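Local atomic coordinates of probable amino acid aminotransferase (Mycobacterium tuberculosis, PDB entry 6Q1S), a protein that belongs to the class IV aminotransferase family and, in this model, holds 4'-deoxy-4'-aminopyridoxal-5'-phosphate and 2-oxoglutaric acid in its pocket. Residues W81-Y95 with A104-A116. Numbering follows the deposited sequence.
Sequences WVASTADEGALRLIY and APTAYVMVSPVPA
Ile94 and Tyr108 lie side by side as a hydrogen-bonded pair of an antiparallel beta hairpin, strands 89-95 and 106-113, which lies between strands 3-6 and 31-39 in the five-stranded antiparallel sheet of this class IV aminotransferase. Three hydrogen-bonded pairs, Ala90 with Ser112, Arg92 with Met110 and Ile94 with Tyr108, each carry two backbone bonds; Arg92 N to Met110 O is 2.6 Å. Pairing puts the Ile94 and Tyr108 side chains on one face of the sheet, and with Tyr108 CG between its backbone N and carbonyl carbon (chi1 62°) the ring lies alongside Ile94. Ile94 CB lies over the ring face as a CH-pi contact, 3.8 Å from the Tyr108 ring centroid, and CG1 and CG2 of Ile94 both touch that ring. The Tyr108 hydroxyl hydrogen-bonds to Ala21 O of the second subunit.

The Arg92 side chain runs outward from CB, which passes Met110 O; the chain bends at chi3 (-58°), and CZ comes to 4.0 Å from Met110 CE, which covers one guanidinium face. NE is buried without a polar partner, while NH1 makes a salt bridge to Glu100 of the second subunit. Ser112 OG lies at the guanidinium edge, in its plane, 3.5 Å from Arg92 NH2, a contact too long to count as a bond here. On the other face of the sheet, Leu93 CD2 meets Val109 CG2 and Trp70 of helix 67-84 packs behind. Where that helix ends, Trp81 NE1 donates to Asp87 O, and the Trp81 ring meets Val111 CG1 obliquely, 3.5 Å from CE3.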
loop_
_atom_site.group_PDB
_atom_site.type_symbol
_atom_site.label_atom_id
_atom_site.label_comp_id
_atom_site.label_asym_id
_atom_site.label_seq_id
_atom_site.Cartn_x
_atom_site.Cartn_y
_atom_site.Cartn_z
ATOM N N TRP B 81 -15.165 -25.883 0.475
ATOM C CA TRP B 81 -14.456 -25.959 -0.798
ATOM C C TRP B 81 -14.150 -27.401 -1.178
ATOM O O TRP B 81 -14.314 -27.789 -2.342
ATOM C CB TRP B 81 -13.169 -25.138 -0.729
ATOM C CG TRP B 81 -12.358 -25.192 -1.988
ATOM C CD1 TRP B 81 -11.356 -26.071 -2.282
ATOM C CD2 TRP B 81 -12.477 -24.325 -3.123
ATOM N NE1 TRP B 81 -10.848 -25.808 -3.532
ATOM C CE2 TRP B 81 -11.518 -24.740 -4.067
ATOM C CE3 TRP B 81 -13.302 -23.239 -3.432
ATOM C CZ2 TRP B 81 -11.360 -24.109 -5.299
ATOM C CZ3 TRP B 81 -13.144 -22.613 -4.655
ATOM C CH2 TRP B 81 -12.182 -23.050 -5.573
ATOM N N VAL B 82 -13.693 -28.207 -0.217
ATOM C CA VAL B 82 -13.353 -29.595 -0.512
ATOM C C VAL B 82 -14.595 -30.368 -0.939
ATOM O O VAL B 82 -14.532 -31.247 -1.807
ATOM C CB VAL B 82 -12.669 -30.242 0.707
ATOM C CG1 VAL B 82 -12.382 -31.716 0.448
ATOM C CG2 VAL B 82 -11.394 -29.492 1.050
ATOM N N ALA B 83 -15.745 -30.046 -0.344
ATOM C CA ALA B 83 -16.990 -30.676 -0.762
ATOM C C ALA B 83 -17.394 -30.240 -2.163
ATOM O O ALA B 83 -18.003 -31.022 -2.903
ATOM C CB ALA B 83 -18.105 -30.356 0.233
ATOM N N SER B 84 -17.063 -29.006 -2.546
ATOM C CA SER B 84 -17.475 -28.487 -3.844
ATOM C C SER B 84 -16.582 -28.973 -4.978
ATOM O O SER B 84 -17.069 -29.185 -6.094
ATOM C CB SER B 84 -17.490 -26.957 -3.811
ATOM O OG SER B 84 -16.195 -26.439 -3.565
ATOM N N THR B 85 -15.287 -29.154 -4.728
ATOM C CA THR B 85 -14.369 -29.526 -5.795
ATOM C C THR B 85 -13.126 -30.167 -5.197
ATOM O O THR B 85 -12.787 -29.945 -4.032
ATOM C CB THR B 85 -13.980 -28.316 -6.655
ATOM O OG1 THR B 85 -13.057 -28.725 -7.674
ATOM C CG2 THR B 85 -13.342 -27.234 -5.796
ATOM N N ALA B 86 -12.456 -30.973 -6.020
ATOM C CA ALA B 86 -11.173 -31.558 -5.659
ATOM C C ALA B 86 -9.987 -30.710 -6.099
ATOM O O ALA B 86 -8.848 -31.048 -5.762
ATOM C CB ALA B 86 -11.042 -32.963 -6.257
ATOM N N ASP B 87 -10.223 -29.627 -6.835
ATOM C CA ASP B 87 -9.135 -28.754 -7.242
ATOM C C ASP B 87 -8.567 -28.014 -6.039
ATOM O O ASP B 87 -9.214 -27.872 -4.997
ATOM C CB ASP B 87 -9.608 -27.737 -8.281
ATOM C CG ASP B 87 -10.054 -28.381 -9.572
ATOM O OD1 ASP B 87 -9.599 -29.506 -9.868
ATOM O OD2 ASP B 87 -10.857 -27.757 -10.296
ATOM N N GLU B 88 -7.337 -27.535 -6.195
ATOM C CA GLU B 88 -6.740 -26.720 -5.154
ATOM C C GLU B 88 -7.478 -25.389 -5.059
ATOM O O GLU B 88 -8.115 -24.932 -6.013
ATOM C CB GLU B 88 -5.253 -26.497 -5.425
ATOM C CG GLU B 88 -4.384 -27.700 -5.089
ATOM C CD GLU B 88 -2.948 -27.535 -5.544
ATOM O OE1 GLU B 88 -2.183 -28.519 -5.462
ATOM O OE2 GLU B 88 -2.582 -26.423 -5.980
ATOM N N GLY B 89 -7.399 -24.768 -3.882
ATOM C CA GLY B 89 -8.086 -23.523 -3.644
ATOM C C GLY B 89 -7.146 -22.470 -3.092
ATOM O O GLY B 89 -6.114 -22.772 -2.492
ATOM N N ALA B 90 -7.526 -21.219 -3.315
ATOM C CA ALA B 90 -6.795 -20.061 -2.809
ATOM C C ALA B 90 -7.605 -19.489 -1.653
ATOM O O ALA B 90 -8.573 -18.754 -1.866
ATOM C CB ALA B 90 -6.574 -19.027 -3.909
ATOM N N LEU B 91 -7.208 -19.829 -0.431
ATOM C CA LEU B 91 -7.888 -19.374 0.773
ATOM C C LEU B 91 -7.150 -18.167 1.336
ATOM O O LEU B 91 -5.935 -18.221 1.551
ATOM C CB LEU B 91 -7.961 -20.495 1.812
ATOM C CG LEU B 91 -8.878 -20.281 3.016
ATOM C CD1 LEU B 91 -9.584 -21.575 3.387
ATOM C CD2 LEU B 91 -8.077 -19.764 4.194
ATOM N N ARG B 92 -7.887 -17.085 1.580
ATOM C CA ARG B 92 -7.301 -15.841 2.056
ATOM C C ARG B 92 -8.056 -15.347 3.281
ATOM O O ARG B 92 -9.284 -15.440 3.342
ATOM C CB ARG B 92 -7.319 -14.756 0.967
ATOM C CG ARG B 92 -6.137 -14.823 0.011
ATOM C CD ARG B 92 -6.328 -13.903 -1.188
ATOM N NE ARG B 92 -7.539 -14.183 -1.954
ATOM C CZ ARG B 92 -7.958 -13.436 -2.971
ATOM N NH1 ARG B 92 -7.258 -12.373 -3.345
ATOM N NH2 ARG B 92 -9.074 -13.749 -3.615
ATOM N N LEU B 93 -7.309 -14.839 4.259
ATOM C CA LEU B 93 -7.863 -14.242 5.471
ATOM C C LEU B 93 -7.720 -12.729 5.382
ATOM O O LEU B 93 -6.600 -12.217 5.351
ATOM C CB LEU B 93 -7.141 -14.760 6.714
ATOM C CG LEU B 93 -6.630 -16.195 6.644
ATOM C CD1 LEU B 93 -5.748 -16.508 7.841
ATOM C CD2 LEU B 93 -7.804 -17.141 6.586
ATOM N N ILE B 94 -8.842 -12.017 5.352
ATOM C CA ILE B 94 -8.839 -10.562 5.247
ATOM C C ILE B 94 -9.164 -9.981 6.616
ATOM O O ILE B 94 -10.216 -10.280 7.192
ATOM C CB ILE B 94 -9.836 -10.068 4.189
ATOM C CG1 ILE B 94 -9.633 -10.821 2.873
ATOM C CG2 ILE B 94 -9.685 -8.566 3.981
ATOM C CD1 ILE B 94 -8.295 -10.559 2.218
ATOM N N TYR B 95 -8.261 -9.152 7.138
ATOM C CA TYR B 95 -8.386 -8.572 8.474
ATOM C C TYR B 95 -8.091 -7.080 8.355
ATOM O O TYR B 95 -6.928 -6.675 8.273
ATOM C CB TYR B 95 -7.446 -9.261 9.459
ATOM C CG TYR B 95 -7.643 -8.868 10.906
ATOM C CD1 TYR B 95 -8.914 -8.665 11.426
ATOM C CD2 TYR B 95 -6.556 -8.730 11.759
ATOM C CE1 TYR B 95 -9.095 -8.312 12.752
ATOM C CE2 TYR B 95 -6.726 -8.381 13.085
ATOM C CZ TYR B 95 -7.995 -8.173 13.578
ATOM O OH TYR B 95 -8.167 -7.825 14.900
ATOM N N ALA B 104 -15.338 -1.853 15.499
ATOM C CA ALA B 104 -15.153 -3.262 15.177
ATOM C C ALA B 104 -14.318 -3.407 13.911
ATOM O O ALA B 104 -14.637 -2.787 12.890
ATOM C CB ALA B 104 -16.503 -3.951 15.001
ATOM N N PRO B 105 -13.246 -4.193 13.935
ATOM C CA PRO B 105 -12.476 -4.428 12.713
ATOM C C PRO B 105 -13.177 -5.411 11.790
ATOM O O PRO B 105 -13.961 -6.259 12.219
ATOM C CB PRO B 105 -11.155 -5.005 13.239
ATOM C CG PRO B 105 -11.521 -5.656 14.521
ATOM C CD PRO B 105 -12.627 -4.821 15.114
ATOM N N THR B 106 -12.874 -5.288 10.500
ATOM C CA THR B 106 -13.434 -6.168 9.483
ATOM C C THR B 106 -12.573 -7.419 9.367
ATOM O O THR B 106 -11.343 -7.330 9.294
ATOM C CB THR B 106 -13.517 -5.455 8.133
ATOM O OG1 THR B 106 -14.239 -4.225 8.281
ATOM C CG2 THR B 106 -14.229 -6.331 7.112
ATOM N N ALA B 107 -13.220 -8.583 9.368
ATOM C CA ALA B 107 -12.506 -9.853 9.341
ATOM C C ALA B 107 -13.362 -10.901 8.647
ATOM O O ALA B 107 -14.510 -11.118 9.043
ATOM C CB ALA B 107 -12.155 -10.309 10.759
ATOM N N TYR B 108 -12.813 -11.543 7.617
ATOM C CA TYR B 108 -13.527 -12.625 6.952
ATOM C C TYR B 108 -12.528 -13.537 6.254
ATOM O O TYR B 108 -11.342 -13.219 6.122
ATOM C CB TYR B 108 -14.577 -12.097 5.967
ATOM C CG TYR B 108 -14.036 -11.278 4.817
ATOM C CD1 TYR B 108 -13.864 -9.905 4.934
ATOM C CD2 TYR B 108 -13.722 -11.876 3.603
ATOM C CE1 TYR B 108 -13.381 -9.153 3.880
ATOM C CE2 TYR B 108 -13.237 -11.132 2.546
ATOM C CZ TYR B 108 -13.070 -9.772 2.689
ATOM O OH TYR B 108 -12.591 -9.030 1.635
ATOM N N VAL B 109 -13.035 -14.683 5.804
ATOM C CA VAL B 109 -12.251 -15.708 5.128
ATOM C C VAL B 109 -12.834 -15.919 3.739
ATOM O O VAL B 109 -14.057 -15.975 3.572
ATOM C CB VAL B 109 -12.251 -17.024 5.935
ATOM C CG1 VAL B 109 -11.773 -18.191 5.083
ATOM C CG2 VAL B 109 -11.395 -16.882 7.178
ATOM N N MET B 110 -11.958 -16.033 2.742
ATOM C CA MET B 110 -12.377 -16.116 1.350
ATOM C C MET B 110 -11.594 -17.197 0.623
ATOM O O MET B 110 -10.365 -17.247 0.723
ATOM C CB MET B 110 -12.188 -14.768 0.650
ATOM C CG MET B 110 -12.501 -14.792 -0.826
ATOM S SD MET B 110 -12.623 -13.134 -1.513
ATOM C CE MET B 110 -11.163 -12.384 -0.800
ATOM N N VAL B 111 -12.305 -18.052 -0.111
ATOM C CA VAL B 111 -11.695 -19.076 -0.950
ATOM C C VAL B 111 -12.027 -18.768 -2.402
ATOM O O VAL B 111 -13.171 -18.432 -2.730
ATOM C CB VAL B 111 -12.177 -20.489 -0.565
ATOM C CG1 VAL B 111 -11.266 -21.541 -1.178
ATOM C CG2 VAL B 111 -12.241 -20.639 0.946
ATOM N N SER B 112 -11.033 -18.894 -3.271
ATOM C CA SER B 112 -11.165 -18.582 -4.685
ATOM C C SER B 112 -10.375 -19.604 -5.485
ATOM O O SER B 112 -9.517 -20.301 -4.934
ATOM C CB SER B 112 -10.670 -17.161 -4.986
ATOM O OG SER B 112 -11.497 -16.191 -4.363
ATOM N N PRO B 113 -10.639 -19.718 -6.787
ATOM C CA PRO B 113 -9.863 -20.652 -7.611
ATOM C C PRO B 113 -8.408 -20.232 -7.744
ATOM O O PRO B 113 -8.077 -19.045 -7.788
ATOM C CB PRO B 113 -10.575 -20.610 -8.968
ATOM C CG PRO B 113 -11.945 -20.103 -8.666
ATOM C CD PRO B 113 -11.784 -19.154 -7.525
ATOM N N VAL B 114 -7.539 -21.231 -7.821
ATOM C CA VAL B 114 -6.108 -20.987 -8.043
ATOM C C VAL B 114 -5.889 -20.570 -9.493
ATOM O O VAL B 114 -6.343 -21.276 -10.413
ATOM C CB VAL B 114 -5.295 -22.236 -7.696
ATOM C CG1 VAL B 114 -3.830 -22.032 -8.038
ATOM C CG2 VAL B 114 -5.457 -22.576 -6.222
ATOM N N PRO B 115 -5.206 -19.456 -9.752
ATOM C CA PRO B 115 -5.041 -18.990 -11.134
ATOM C C PRO B 115 -4.221 -19.964 -11.970
ATOM O O PRO B 115 -3.415 -20.745 -11.461
ATOM C CB PRO B 115 -4.312 -17.649 -10.975
ATOM C CG PRO B 115 -4.560 -17.238 -9.552
ATOM C CD PRO B 115 -4.631 -18.516 -8.777
ATOM N N ALA B 116 -4.444 -19.904 -13.287
ATOM C CA ALA B 116 -3.743 -20.788 -14.212
ATOM C C ALA B 116 -2.250 -20.503 -14.270
ATOM O O ALA B 116 -1.476 -21.390 -14.643
ATOM C CB ALA B 116 -4.351 -20.673 -15.612
#